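PDB 6VOQ: aldolase from Klebsiella pneumoniae, which is a zinc-binding member of the class II aldolase and adducin family, with an AraD-like alpha/beta fold and four chains in its assembly. Local coordinates for residues 10-21 / 170-178; 77-86 / 142-151. All coordinates share one frame; numbering follows the deposited sequence.

Contact 1: 10-21 / 170-178; sequences EMVQIGASLFSR and LREATNNTE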
ATOM      1  N   GLU A  10      14.561 -20.325  -0.828  1.00 35.96           N
ATOM      2  CA  GLU A  10      13.294 -19.924  -0.229  1.00 37.86           C
ATOM      3  C   GLU A  10      13.458 -18.703   0.666  1.00 40.32           C
ATOM      4  O   GLU A  10      12.592 -17.822   0.689  1.00 43.77           O
ATOM      5  CB  GLU A  10      12.713 -21.095   0.566  1.00 37.07           C
ATOM      6  CG  GLU A  10      11.411 -20.789   1.270  1.00 45.19           C
ATOM      7  CD  GLU A  10      10.231 -21.379   0.529  1.00 55.58           C
ATOM      8  OE1 GLU A  10       9.354 -21.994   1.180  1.00 55.24           O
ATOM      9  OE2 GLU A  10      10.194 -21.229  -0.715  1.00 64.96           O
ATOM     10  N   MET A  11      14.556 -18.642   1.424  1.00 32.84           N
ATOM     11  CA  MET A  11      14.759 -17.521   2.330  1.00 29.44           C
ATOM     12  C   MET A  11      14.926 -16.219   1.564  1.00 26.70           C
ATOM     13  O   MET A  11      14.331 -15.203   1.931  1.00 31.52           O
ATOM     14  CB  MET A  11      15.968 -17.779   3.224  1.00 29.27           C
ATOM     15  CG  MET A  11      16.278 -16.643   4.174  1.00 29.83           C
ATOM     16  SD  MET A  11      17.241 -17.177   5.596  1.00 36.51           S
ATOM     17  CE  MET A  11      16.031 -18.218   6.397  1.00 29.75           C
ATOM     18  N   VAL A  12      15.736 -16.225   0.503  1.00 31.41           N
ATOM     19  CA  VAL A  12      15.891 -15.036  -0.334  1.00 32.32           C
ATOM     20  C   VAL A  12      14.554 -14.621  -0.943  1.00 34.30           C
ATOM     21  O   VAL A  12      14.180 -13.443  -0.907  1.00 34.34           O
ATOM     22  CB  VAL A  12      16.947 -15.290  -1.424  1.00 35.07           C
ATOM     23  CG1 VAL A  12      17.030 -14.099  -2.393  1.00 36.77           C
ATOM     24  CG2 VAL A  12      18.299 -15.584  -0.793  1.00 31.37           C
ATOM     25  N   GLN A  13      13.816 -15.575  -1.511  1.00 30.46           N
ATOM     26  CA  GLN A  13      12.552 -15.246  -2.162  1.00 38.68           C
ATOM     27  C   GLN A  13      11.554 -14.701  -1.156  1.00 40.90           C
ATOM     28  O   GLN A  13      10.901 -13.679  -1.396  1.00 47.71           O
ATOM     29  CB  GLN A  13      11.982 -16.479  -2.863  1.00 35.25           C
ATOM     30  CG  GLN A  13      12.803 -16.947  -4.034  1.00 49.49           C
ATOM     31  CD  GLN A  13      12.203 -18.167  -4.715  1.00 71.96           C
ATOM     32  OE1 GLN A  13      11.200 -18.716  -4.260  1.00 82.89           O
ATOM     33  NE2 GLN A  13      12.821 -18.598  -5.812  1.00 77.37           N
ATOM     34  N   ILE A  14      11.428 -15.370  -0.016  1.00 37.65           N
ATOM     35  CA  ILE A  14      10.480 -14.918   0.987  1.00 35.67           C
ATOM     36  C   ILE A  14      10.852 -13.525   1.485  1.00 38.11           C
ATOM     37  O   ILE A  14       9.986 -12.652   1.621  1.00 44.97           O
ATOM     38  CB  ILE A  14      10.377 -15.967   2.109  1.00 32.23           C
ATOM     39  CG1 ILE A  14       9.464 -17.098   1.606  1.00 33.23           C
ATOM     40  CG2 ILE A  14       9.830 -15.356   3.382  1.00 33.04           C
ATOM     41  CD1 ILE A  14       9.165 -18.173   2.587  1.00 31.75           C
ATOM     42  N   GLY A  15      12.144 -13.271   1.702  1.00 33.69           N
ATOM     43  CA  GLY A  15      12.575 -11.927   2.061  1.00 26.51           C
ATOM     44  C   GLY A  15      12.140 -10.881   1.051  1.00 31.06           C
ATOM     45  O   GLY A  15      11.565  -9.853   1.415  1.00 35.41           O
ATOM     46  N   ALA A  16      12.379 -11.143  -0.234  1.00 32.44           N
ATOM     47  CA  ALA A  16      12.008 -10.194  -1.280  1.00 37.99           C
ATOM     48  C   ALA A  16      10.499  -9.963  -1.312  1.00 39.09           C
ATOM     49  O   ALA A  16      10.044  -8.829  -1.497  1.00 43.79           O
ATOM     50  CB  ALA A  16      12.504 -10.697  -2.642  1.00 32.33           C
ATOM     51  N   SER A  17       9.714 -11.031  -1.138  1.00 40.25           N
ATOM     52  CA  SER A  17       8.259 -10.916  -1.141  1.00 36.90           C
ATOM     53  C   SER A  17       7.771 -10.075   0.030  1.00 34.45           C
ATOM     54  O   SER A  17       6.848  -9.265  -0.120  1.00 38.57           O
ATOM     55  CB  SER A  17       7.628 -12.310  -1.098  1.00 33.90           C
ATOM     56  OG  SER A  17       6.231 -12.262  -1.309  1.00 43.82           O
ATOM     57  N   LEU A  18       8.389 -10.252   1.199  1.00 29.92           N
ATOM     58  CA  LEU A  18       8.013  -9.461   2.366  1.00 31.58           C
ATOM     59  C   LEU A  18       8.426  -8.005   2.194  1.00 35.11           C
ATOM     60  O   LEU A  18       7.688  -7.094   2.590  1.00 41.12           O
ATOM     61  CB  LEU A  18       8.648 -10.048   3.626  1.00 28.79           C
ATOM     62  CG  LEU A  18       8.181 -11.436   4.055  1.00 31.86           C
ATOM     63  CD1 LEU A  18       9.092 -11.973   5.142  1.00 26.26           C
ATOM     64  CD2 LEU A  18       6.730 -11.405   4.518  1.00 30.66           C
ATOM     65  N   PHE A  19       9.597  -7.764   1.600  1.00 33.24           N
ATOM     66  CA  PHE A  19      10.067  -6.394   1.434  1.00 33.80           C
ATOM     67  C   PHE A  19       9.246  -5.650   0.394  1.00 38.96           C
ATOM     68  O   PHE A  19       8.829  -4.509   0.623  1.00 35.99           O
ATOM     69  CB  PHE A  19      11.539  -6.377   1.043  1.00 29.64           C
ATOM     70  CG  PHE A  19      12.148  -4.998   1.017  1.00 37.26           C
ATOM     71  CD1 PHE A  19      12.666  -4.428   2.179  1.00 36.70           C
ATOM     72  CD2 PHE A  19      12.220  -4.277  -0.160  1.00 40.83           C
ATOM     73  CE1 PHE A  19      13.246  -3.165   2.159  1.00 36.45           C
ATOM     74  CE2 PHE A  19      12.795  -3.014  -0.185  1.00 48.03           C
ATOM     75  CZ  PHE A  19      13.309  -2.459   0.977  1.00 42.24           C
ATOM     76  N   SER A  20       9.009  -6.274  -0.760  1.00 38.68           N
ATOM     77  CA  SER A  20       8.292  -5.565  -1.815  1.00 42.80           C
ATOM     78  C   SER A  20       6.860  -5.249  -1.407  1.00 33.64           C
ATOM     79  O   SER A  20       6.288  -4.264  -1.886  1.00 38.68           O
ATOM     80  CB  SER A  20       8.314  -6.379  -3.109  1.00 43.31           C
ATOM     81  OG  SER A  20       7.600  -7.589  -2.948  1.00 52.83           O
ATOM     82  N   ARG A  21       6.269  -6.048  -0.520  1.00 45.52           N
ATOM     83  CA  ARG A  21       4.880  -5.856  -0.130  1.00 45.46           C
ATOM     84  C   ARG A  21       4.725  -5.099   1.180  1.00 42.32           C
ATOM     85  O   ARG A  21       3.613  -5.002   1.697  1.00 41.08           O
ATOM     86  CB  ARG A  21       4.159  -7.200  -0.066  1.00 45.14           C
ATOM     87  CG  ARG A  21       3.887  -7.781  -1.448  1.00 46.52           C
ATOM     88  CD  ARG A  21       3.288  -9.162  -1.364  1.00 48.15           C
ATOM     89  NE  ARG A  21       4.077 -10.046  -0.509  1.00 37.73           N
ATOM     90  CZ  ARG A  21       3.557 -10.802   0.453  1.00 38.80           C
ATOM     91  NH1 ARG A  21       2.246 -10.791   0.669  1.00 37.18           N
ATOM     92  NH2 ARG A  21       4.340 -11.579   1.187  1.00 33.46           N
ATOM     93  N   LEU A 170       9.551 -22.180   6.573  1.00 36.13           N
ATOM     94  CA  LEU A 170       9.624 -20.731   6.410  1.00 34.66           C
ATOM     95  C   LEU A 170       8.361 -20.184   5.756  1.00 34.88           C
ATOM     96  O   LEU A 170       7.860 -19.131   6.160  1.00 37.18           O
ATOM     97  CB  LEU A 170      10.857 -20.325   5.611  1.00 30.65           C
ATOM     98  CG  LEU A 170      11.138 -18.812   5.615  1.00 31.11           C
ATOM     99  CD1 LEU A 170      11.189 -18.237   7.048  1.00 29.26           C
ATOM    100  CD2 LEU A 170      12.415 -18.486   4.867  1.00 31.89           C
ATOM    101  N   ARG A 171       7.820 -20.883   4.759  1.00 33.09           N
ATOM    102  CA  ARG A 171       6.612 -20.370   4.122  1.00 38.21           C
ATOM    103  C   ARG A 171       5.427 -20.404   5.078  1.00 39.04           C
ATOM    104  O   ARG A 171       4.579 -19.507   5.053  1.00 44.21           O
ATOM    105  CB  ARG A 171       6.290 -21.151   2.847  1.00 43.78           C
ATOM    106  CG  ARG A 171       5.085 -20.579   2.097  1.00 55.24           C
ATOM    107  CD  ARG A 171       5.121 -20.893   0.611  1.00 79.54           C
ATOM    108  NE  ARG A 171       6.244 -20.261  -0.082  1.00 90.16           N
ATOM    109  CZ  ARG A 171       6.299 -18.970  -0.396  1.00 89.04           C
ATOM    110  NH1 ARG A 171       5.297 -18.157  -0.068  1.00 77.32           N
ATOM    111  NH2 ARG A 171       7.360 -18.489  -1.037  1.00 92.33           N
ATOM    112  N   GLU A 172       5.341 -21.435   5.922  1.00 36.87           N
ATOM    113  CA  GLU A 172       4.237 -21.511   6.869  1.00 31.70           C
ATOM    114  C   GLU A 172       4.370 -20.441   7.946  1.00 33.99           C
ATOM    115  O   GLU A 172       3.372 -19.834   8.355  1.00 35.94           O
ATOM    116  CB  GLU A 172       4.172 -22.905   7.485  1.00 53.55           C
ATOM    117  CG  GLU A 172       2.782 -23.309   7.967  1.00 71.71           C
ATOM    118  CD  GLU A 172       2.731 -23.600   9.467  1.00 80.80           C
ATOM    119  OE1 GLU A 172       3.800 -23.649  10.115  1.00 77.89           O
ATOM    120  OE2 GLU A 172       1.614 -23.779  10.000  1.00 86.95           O
ATOM    121  N   ALA A 173       5.596 -20.185   8.407  1.00 28.68           N
ATOM    122  CA  ALA A 173       5.813 -19.097   9.353  1.00 30.92           C
ATOM    123  C   ALA A 173       5.506 -17.750   8.711  1.00 31.92           C
ATOM    124  O   ALA A 173       4.955 -16.854   9.362  1.00 34.27           O
ATOM    125  CB  ALA A 173       7.248 -19.140   9.884  1.00 23.37           C
ATOM    126  N   THR A 174       5.827 -17.596   7.425  1.00 26.74           N
ATOM    127  CA  THR A 174       5.492 -16.359   6.730  1.00 29.03           C
ATOM    128  C   THR A 174       3.983 -16.200   6.586  1.00 33.14           C
ATOM    129  O   THR A 174       3.448 -15.100   6.760  1.00 31.57           O
ATOM    130  CB  THR A 174       6.158 -16.341   5.364  1.00 34.13           C
ATOM    131  OG1 THR A 174       7.565 -16.545   5.534  1.00 36.68           O
ATOM    132  CG2 THR A 174       5.906 -15.021   4.681  1.00 28.78           C
ATOM    133  N   ASN A 175       3.283 -17.290   6.269  1.00 29.26           N
ATOM    134  CA  ASN A 175       1.828 -17.238   6.191  1.00 28.93           C
ATOM    135  C   ASN A 175       1.216 -16.939   7.554  1.00 27.70           C
ATOM    136  O   ASN A 175       0.277 -16.143   7.655  1.00 29.18           O
ATOM    137  CB  ASN A 175       1.276 -18.553   5.634  1.00 33.62           C
ATOM    138  CG  ASN A 175       1.602 -18.757   4.162  1.00 41.68           C
ATOM    139  OD1 ASN A 175       2.040 -17.834   3.470  1.00 45.40           O
ATOM    140  ND2 ASN A 175       1.384 -19.978   3.673  1.00 44.73           N
ATOM    141  N   ASN A 176       1.736 -17.563   8.616  1.00 31.27           N
ATOM    142  CA  ASN A 176       1.293 -17.216   9.967  1.00 34.05           C
ATOM    143  C   ASN A 176       1.523 -15.745  10.270  1.00 31.21           C
ATOM    144  O   ASN A 176       0.659 -15.084  10.855  1.00 31.05           O
ATOM    145  CB  ASN A 176       2.024 -18.065  11.001  1.00 28.17           C
ATOM    146  CG  ASN A 176       1.669 -19.514  10.898  1.00 29.93           C
ATOM    147  OD1 ASN A 176       0.660 -19.873  10.295  1.00 34.26           O
ATOM    148  ND2 ASN A 176       2.490 -20.365  11.495  1.00 31.48           N
ATOM    149  N   THR A 177       2.698 -15.225   9.901  1.00 21.74           N
ATOM    150  CA  THR A 177       2.997 -13.821  10.132  1.00 24.97           C
ATOM    151  C   THR A 177       2.046 -12.927   9.358  1.00 28.34           C
ATOM    152  O   THR A 177       1.552 -11.925   9.890  1.00 29.86           O
ATOM    153  CB  THR A 177       4.443 -13.509   9.734  1.00 25.09           C
ATOM    154  OG1 THR A 177       5.326 -14.382  10.441  1.00 29.13           O
ATOM    155  CG2 THR A 177       4.783 -12.077  10.078  1.00 23.81           C
ATOM    156  N   GLU A 178       1.790 -13.265   8.094  1.00 28.83           N
ATOM    157  CA  GLU A 178       0.894 -12.444   7.296  1.00 30.97           C
ATOM    158  C   GLU A 178      -0.519 -12.490   7.852  1.00 23.17           C
ATOM    159  O   GLU A 178      -1.215 -11.472   7.860  1.00 30.68           O
ATOM    160  CB  GLU A 178       0.923 -12.891   5.840  1.00 32.59           C
ATOM    161  CG  GLU A 178       2.163 -12.453   5.121  1.00 30.66           C
ATOM    162  CD  GLU A 178       2.347 -13.170   3.818  1.00 45.09           C
ATOM    163  OE1 GLU A 178       2.215 -14.403   3.806  1.00 54.85           O
ATOM    164  OE2 GLU A 178       2.619 -12.504   2.807  1.00 59.43           O
TER
HETATM  165  O   HOH W   1       9.448 -22.939   3.463  1.00 43.65           O
HETATM  166  O   HOH W   2       5.337 -15.042  -1.065  1.00 56.17           O
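Glu10 opens the contact by crossing Arg171 at about a right angle, its OE1 3.8 Å from Arg171 NE, a long salt bridge. Water 1 bridges the same two residues, donating to Glu10 OE1 and accepting from Arg171 N. One residue on, flexible Met11 brings its CE to 3.9 Å from Leu170 CD2, while Leu31 and Leu33 of strand 30-34 also touch its side chain.

Ile14 fills the middle with all its branches. Its CD1 lies 3.7 Å from Leu170 CG, its CG1 3.7 Å from Arg171 NH2 over one guanidinium face, and its CG2, anti to the backbone N, rests against Thr174 OG1. That hydroxyl is spent within its own helix, donating to Leu170 O at 2.7 Å, which suits threonine to a buried, greasy place: Thr174 CG2 remains to meet Leu18 CD2 tip to tip at 3.7 Å.

Arg21, the first residue past the helix, grips Glu178 end-on, NH1 and NH2 both reaching OE2, at 2.8 Å and 2.5 Å. OE2 lies in the guanidinium plane, although the carboxylate is turned 81° from it. Arg21 NE meanwhile donates to Ser17 O, which probably helps to hold the guanidinium in this orientation. Two nearly parallel helices are thus joined by an apolar middle between ionic ends, and the buried charge of Glu178 is probably stabilised by Arg21.

Contact 2: 77-86 / 142-151; sequences TFHRAVYLHN and IAQALAGLAP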
ATOM      1  N   THR A  77      19.882 -14.298  18.238  1.00 40.03           N
ATOM      2  CA  THR A  77      19.982 -14.725  19.629  1.00 41.03           C
ATOM      3  C   THR A  77      18.633 -15.181  20.178  1.00 39.76           C
ATOM      4  O   THR A  77      18.535 -16.248  20.796  1.00 45.51           O
ATOM      5  CB  THR A  77      20.550 -13.594  20.487  1.00 44.72           C
ATOM      6  OG1 THR A  77      21.872 -13.273  20.038  1.00 50.73           O
ATOM      7  CG2 THR A  77      20.633 -14.033  21.939  1.00 51.01           C
ATOM      8  N   PHE A  78      17.574 -14.392  19.972  1.00 31.79           N
ATOM      9  CA  PHE A  78      16.296 -14.828  20.522  1.00 27.05           C
ATOM     10  C   PHE A  78      15.514 -15.720  19.565  1.00 37.22           C
ATOM     11  O   PHE A  78      14.547 -16.351  19.990  1.00 47.09           O
ATOM     12  CB  PHE A  78      15.437 -13.632  20.999  1.00 30.30           C
ATOM     13  CG  PHE A  78      14.998 -12.661  19.920  1.00 25.52           C
ATOM     14  CD1 PHE A  78      14.075 -13.020  18.952  1.00 24.61           C
ATOM     15  CD2 PHE A  78      15.439 -11.354  19.945  1.00 29.15           C
ATOM     16  CE1 PHE A  78      13.666 -12.114  17.992  1.00 36.68           C
ATOM     17  CE2 PHE A  78      15.024 -10.433  18.993  1.00 29.42           C
ATOM     18  CZ  PHE A  78      14.142 -10.811  18.019  1.00 32.83           C
ATOM     19  N   HIS A  79      15.911 -15.800  18.294  1.00 35.27           N
ATOM     20  CA  HIS A  79      15.452 -16.902  17.457  1.00 26.10           C
ATOM     21  C   HIS A  79      15.833 -18.238  18.078  1.00 30.28           C
ATOM     22  O   HIS A  79      14.994 -19.134  18.220  1.00 35.34           O
ATOM     23  CB  HIS A  79      16.067 -16.798  16.068  1.00 38.40           C
ATOM     24  CG  HIS A  79      15.425 -15.784  15.184  1.00 34.15           C
ATOM     25  ND1 HIS A  79      14.911 -16.101  13.946  1.00 31.63           N
ATOM     26  CD2 HIS A  79      15.242 -14.452  15.343  1.00 31.26           C
ATOM     27  CE1 HIS A  79      14.426 -15.009  13.383  1.00 32.65           C
ATOM     28  NE2 HIS A  79      14.612 -13.997  14.211  1.00 36.27           N
ATOM     29  N   ARG A  80      17.113 -18.390  18.438  1.00 30.12           N
ATOM     30  CA  ARG A  80      17.606 -19.650  18.984  1.00 34.70           C
ATOM     31  C   ARG A  80      16.866 -20.043  20.248  1.00 33.37           C
ATOM     32  O   ARG A  80      16.555 -21.223  20.435  1.00 38.17           O
ATOM     33  CB  ARG A  80      19.106 -19.551  19.273  1.00 36.90           C
ATOM     34  CG  ARG A  80      19.940 -19.273  18.034  1.00 45.16           C
ATOM     35  CD  ARG A  80      21.421 -19.429  18.300  1.00 45.49           C
ATOM     36  NE  ARG A  80      22.001 -18.236  18.901  1.00 45.25           N
ATOM     37  CZ  ARG A  80      22.430 -18.162  20.156  1.00 46.35           C
ATOM     38  NH1 ARG A  80      22.347 -19.216  20.960  1.00 43.88           N
ATOM     39  NH2 ARG A  80      22.952 -17.028  20.604  1.00 48.70           N
ATOM     40  N   ALA A  81      16.578 -19.075  21.123  1.00 33.59           N
ATOM     41  CA  ALA A  81      15.837 -19.370  22.343  1.00 39.16           C
ATOM     42  C   ALA A  81      14.534 -20.099  22.045  1.00 35.76           C
ATOM     43  O   ALA A  81      14.175 -21.042  22.759  1.00 39.74           O
ATOM     44  CB  ALA A  81      15.563 -18.082  23.121  1.00 28.86           C
ATOM     45  N   VAL A  82      13.839 -19.711  20.974  1.00 27.65           N
ATOM     46  CA  VAL A  82      12.599 -20.391  20.605  1.00 32.22           C
ATOM     47  C   VAL A  82      12.880 -21.826  20.167  1.00 31.73           C
ATOM     48  O   VAL A  82      12.239 -22.770  20.638  1.00 30.17           O
ATOM     49  CB  VAL A  82      11.862 -19.606  19.508  1.00 26.31           C
ATOM     50  CG1 VAL A  82      10.598 -20.359  19.083  1.00 26.13           C
ATOM     51  CG2 VAL A  82      11.544 -18.207  19.988  1.00 25.36           C
ATOM     52  N   TYR A  83      13.824 -22.004  19.238  1.00 31.37           N
ATOM     53  CA  TYR A  83      14.149 -23.343  18.755  1.00 37.29           C
ATOM     54  C   TYR A  83      14.519 -24.272  19.900  1.00 36.26           C
ATOM     55  O   TYR A  83      14.129 -25.441  19.902  1.00 36.30           O
ATOM     56  CB  TYR A  83      15.303 -23.293  17.755  1.00 39.19           C
ATOM     57  CG  TYR A  83      14.960 -22.670  16.428  1.00 36.70           C
ATOM     58  CD1 TYR A  83      14.187 -23.354  15.504  1.00 31.39           C
ATOM     59  CD2 TYR A  83      15.426 -21.400  16.090  1.00 28.18           C
ATOM     60  CE1 TYR A  83      13.882 -22.786  14.280  1.00 31.71           C
ATOM     61  CE2 TYR A  83      15.112 -20.821  14.880  1.00 27.50           C
ATOM     62  CZ  TYR A  83      14.347 -21.520  13.976  1.00 27.57           C
ATOM     63  OH  TYR A  83      14.037 -20.963  12.758  1.00 30.56           O
ATOM     64  N   LEU A  84      15.284 -23.772  20.877  1.00 34.58           N
ATOM     65  CA  LEU A  84      15.784 -24.597  21.967  1.00 32.84           C
ATOM     66  C   LEU A  84      14.695 -25.033  22.937  1.00 37.11           C
ATOM     67  O   LEU A  84      14.976 -25.857  23.816  1.00 42.59           O
ATOM     68  CB  LEU A  84      16.881 -23.848  22.725  1.00 43.81           C
ATOM     69  CG  LEU A  84      18.221 -23.702  22.016  1.00 40.29           C
ATOM     70  CD1 LEU A  84      19.024 -22.606  22.684  1.00 34.97           C
ATOM     71  CD2 LEU A  84      18.989 -25.023  22.043  1.00 35.27           C
ATOM     72  N   HIS A  85      13.472 -24.510  22.810  1.00 38.49           N
ATOM     73  CA  HIS A  85      12.384 -24.887  23.704  1.00 37.23           C
ATOM     74  C   HIS A  85      11.093 -25.161  22.945  1.00 38.64           C
ATOM     75  O   HIS A  85      10.002 -25.054  23.512  1.00 47.33           O
ATOM     76  CB  HIS A  85      12.186 -23.818  24.773  1.00 33.68           C
ATOM     77  CG  HIS A  85      13.382 -23.665  25.645  1.00 36.91           C
ATOM     78  ND1 HIS A  85      14.435 -22.841  25.315  1.00 39.85           N
ATOM     79  CD2 HIS A  85      13.744 -24.303  26.781  1.00 37.97           C
ATOM     80  CE1 HIS A  85      15.380 -22.949  26.231  1.00 36.38           C
ATOM     81  NE2 HIS A  85      14.984 -23.828  27.133  1.00 41.64           N
ATOM     82  N   ASN A  86      11.200 -25.529  21.672  1.00 35.58           N
ATOM     83  CA  ASN A  86      10.045 -25.956  20.893  1.00 35.86           C
ATOM     84  C   ASN A  86      10.515 -26.783  19.707  1.00 38.97           C
ATOM     85  O   ASN A  86      10.896 -26.216  18.676  1.00 38.39           O
ATOM     86  CB  ASN A  86       9.235 -24.754  20.412  1.00 30.20           C
ATOM     87  CG  ASN A  86       8.036 -25.158  19.590  1.00 36.84           C
ATOM     88  OD1 ASN A  86       7.701 -26.337  19.506  1.00 38.57           O
ATOM     89  ND2 ASN A  86       7.369 -24.176  18.985  1.00 36.19           N
ATOM     90  N   ILE A 142      15.142 -10.666  26.737  1.00 35.69           N
ATOM     91  CA  ILE A 142      14.271 -10.935  25.599  1.00 32.13           C
ATOM     92  C   ILE A 142      14.289 -12.420  25.281  1.00 31.71           C
ATOM     93  O   ILE A 142      13.256 -13.093  25.334  1.00 35.93           O
ATOM     94  CB  ILE A 142      14.680 -10.082  24.391  1.00 37.01           C
ATOM     95  CG1 ILE A 142      14.579  -8.597  24.753  1.00 40.66           C
ATOM     96  CG2 ILE A 142      13.795 -10.410  23.197  1.00 32.37           C
ATOM     97  CD1 ILE A 142      15.131  -7.661  23.705  1.00 40.34           C
ATOM     98  N   ALA A 143      15.479 -12.960  25.008  1.00 31.32           N
ATOM     99  CA  ALA A 143      15.632 -14.395  24.777  1.00 34.85           C
ATOM    100  C   ALA A 143      15.129 -15.232  25.953  1.00 39.09           C
ATOM    101  O   ALA A 143      14.563 -16.313  25.745  1.00 43.13           O
ATOM    102  CB  ALA A 143      17.098 -14.720  24.491  1.00 29.08           C
ATOM    103  N   GLN A 144      15.320 -14.758  27.185  1.00 32.99           N
ATOM    104  CA  GLN A 144      14.857 -15.523  28.337  1.00 41.09           C
ATOM    105  C   GLN A 144      13.343 -15.657  28.315  1.00 36.83           C
ATOM    106  O   GLN A 144      12.802 -16.750  28.501  1.00 39.27           O
ATOM    107  CB  GLN A 144      15.325 -14.865  29.638  1.00 42.20           C
ATOM    108  CG  GLN A 144      16.840 -14.891  29.858  1.00 49.67           C
ATOM    109  CD  GLN A 144      17.297 -13.905  30.939  1.00 62.42           C
ATOM    110  OE1 GLN A 144      16.497 -13.447  31.757  1.00 64.47           O
ATOM    111  NE2 GLN A 144      18.582 -13.571  30.934  1.00 61.81           N
ATOM    112  N   ALA A 145      12.646 -14.549  28.067  1.00 34.05           N
ATOM    113  CA  ALA A 145      11.189 -14.583  28.009  1.00 31.83           C
ATOM    114  C   ALA A 145      10.706 -15.516  26.905  1.00 29.60           C
ATOM    115  O   ALA A 145       9.799 -16.329  27.121  1.00 35.60           O
ATOM    116  CB  ALA A 145      10.650 -13.166  27.807  1.00 26.33           C
ATOM    117  N   LEU A 146      11.327 -15.434  25.724  1.00 28.78           N
ATOM    118  CA  LEU A 146      10.939 -16.280  24.603  1.00 27.62           C
ATOM    119  C   LEU A 146      11.181 -17.758  24.897  1.00 35.00           C
ATOM    120  O   LEU A 146      10.336 -18.605  24.579  1.00 32.76           O
ATOM    121  CB  LEU A 146      11.688 -15.845  23.350  1.00 29.04           C
ATOM    122  CG  LEU A 146      11.155 -14.528  22.775  1.00 31.38           C
ATOM    123  CD1 LEU A 146      11.816 -14.217  21.435  1.00 32.90           C
ATOM    124  CD2 LEU A 146       9.660 -14.617  22.618  1.00 25.90           C
ATOM    125  N   ALA A 147      12.319 -18.095  25.508  1.00 34.66           N
ATOM    126  CA  ALA A 147      12.561 -19.493  25.848  1.00 36.42           C
ATOM    127  C   ALA A 147      11.470 -20.039  26.764  1.00 37.67           C
ATOM    128  O   ALA A 147      11.042 -21.187  26.611  1.00 37.71           O
ATOM    129  CB  ALA A 147      13.935 -19.649  26.497  1.00 29.28           C
ATOM    130  N   GLY A 148      11.002 -19.229  27.717  1.00 37.66           N
ATOM    131  CA  GLY A 148       9.967 -19.694  28.622  1.00 30.14           C
ATOM    132  C   GLY A 148       8.599 -19.796  27.983  1.00 33.03           C
ATOM    133  O   GLY A 148       7.783 -20.626  28.396  1.00 36.36           O
ATOM    134  N   LEU A 149       8.325 -18.965  26.979  1.00 27.83           N
ATOM    135  CA  LEU A 149       7.041 -18.983  26.293  1.00 29.93           C
ATOM    136  C   LEU A 149       7.000 -19.991  25.156  1.00 31.04           C
ATOM    137  O   LEU A 149       5.930 -20.520  24.844  1.00 36.99           O
ATOM    138  CB  LEU A 149       6.721 -17.587  25.748  1.00 28.17           C
ATOM    139  CG  LEU A 149       6.489 -16.495  26.795  1.00 32.20           C
ATOM    140  CD1 LEU A 149       6.553 -15.129  26.140  1.00 30.06           C
ATOM    141  CD2 LEU A 149       5.166 -16.680  27.545  1.00 27.71           C
ATOM    142  N   ALA A 150       8.149 -20.281  24.551  1.00 28.52           N
ATOM    143  CA  ALA A 150       8.182 -21.106  23.346  1.00 33.12           C
ATOM    144  C   ALA A 150       7.496 -22.467  23.464  1.00 32.46           C
ATOM    145  O   ALA A 150       6.950 -22.931  22.449  1.00 31.81           O
ATOM    146  CB  ALA A 150       9.638 -21.286  22.899  1.00 33.80           C
ATOM    147  N   PRO A 151       7.494 -23.165  24.606  1.00 31.05           N
ATOM    148  CA  PRO A 151       6.830 -24.481  24.626  1.00 34.12           C
ATOM    149  C   PRO A 151       5.324 -24.407  24.523  1.00 37.53           C
ATOM    150  O   PRO A 151       4.693 -25.434  24.250  1.00 30.38           O
ATOM    151  CB  PRO A 151       7.256 -25.078  25.970  1.00 30.80           C
ATOM    152  CG  PRO A 151       8.471 -24.339  26.347  1.00 30.39           C
ATOM    153  CD  PRO A 151       8.257 -22.949  25.846  1.00 30.38           C
TER
HETATM  154  O   HOH W   3       7.471 -21.646  20.014  1.00 30.99           O
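Phe78 and Ala81 pack against Ala143 where two helices of the AraD-like alpha/beta fold run side by side, 20° from parallel. Their axes approach to 7.8 Å, a spacing made possible by small residues on the shared faces.

Apolar contacts carry most of the interface. Ala81 CB reaches Ala143 CB at 3.9 Å and lies near Ala147 CB too; with just a methyl on each side, the backbones can come close. Larger groups fill the inner side. Phe78 has chi1 of 64°, which sets CG between the backbone N and the carbonyl carbon and carries the ring alongside the neighbouring helix. There its CD1 meets Leu146 CD1 at 3.6 Å and its CD2 meets Ile142 CG2 at 3.8 Å, the two branched side chains running obliquely to that of Phe78. The same ring stacks edge-to-face with the zinc ligand His94, so this packing borders the metal site. Val82 spreads its two methyls, CG1 to Ala150 CB and CG2 to Leu146 CB, and Phe156 of strand 155-158 touches both Val82 and Leu146.

Polar groups gather at the C-terminal ends. His85 ND1 donates to Ala81 O at 3.1 Å in a nearly straight bond (169°) that lies in both the carbonyl and the ring planes. Imidazole suits this place because one nitrogen holds the ring back onto the preceding helix while its carbons and ND1 pack on Ala147 CB. Beyond it, Pro151 CG rests 3.3 Å from His85 O. Asn86 divides its amide: OD1 accepts from Ala88 N, whereas ND2 donates at 2.7 Å to water 3, which in turn donates to Ala150 O at 2.8 Å.

How the contacts relate
Contacts 1 and 2 lie on opposite sides of the chain's centre, their centres about 21 Å apart and their nearest atoms about 7 Å apart without touching. Along the chain, 10-21 comes first, 77-86 and 142-151 follow, and 170-178 comes last, so contact 1 encloses contact 2 in sequence. The mixed sheet links them: on strand 91-94, Leu170 and Thr174 of contact 1 pack on Val93 and Val82 of contact 2 on Ile92. These adjacent positions lie on the strand that also carries the zinc ligand His94. Contact 1 also meets other subunits, whereas no other chain of the assembly touches the segments of contact 2.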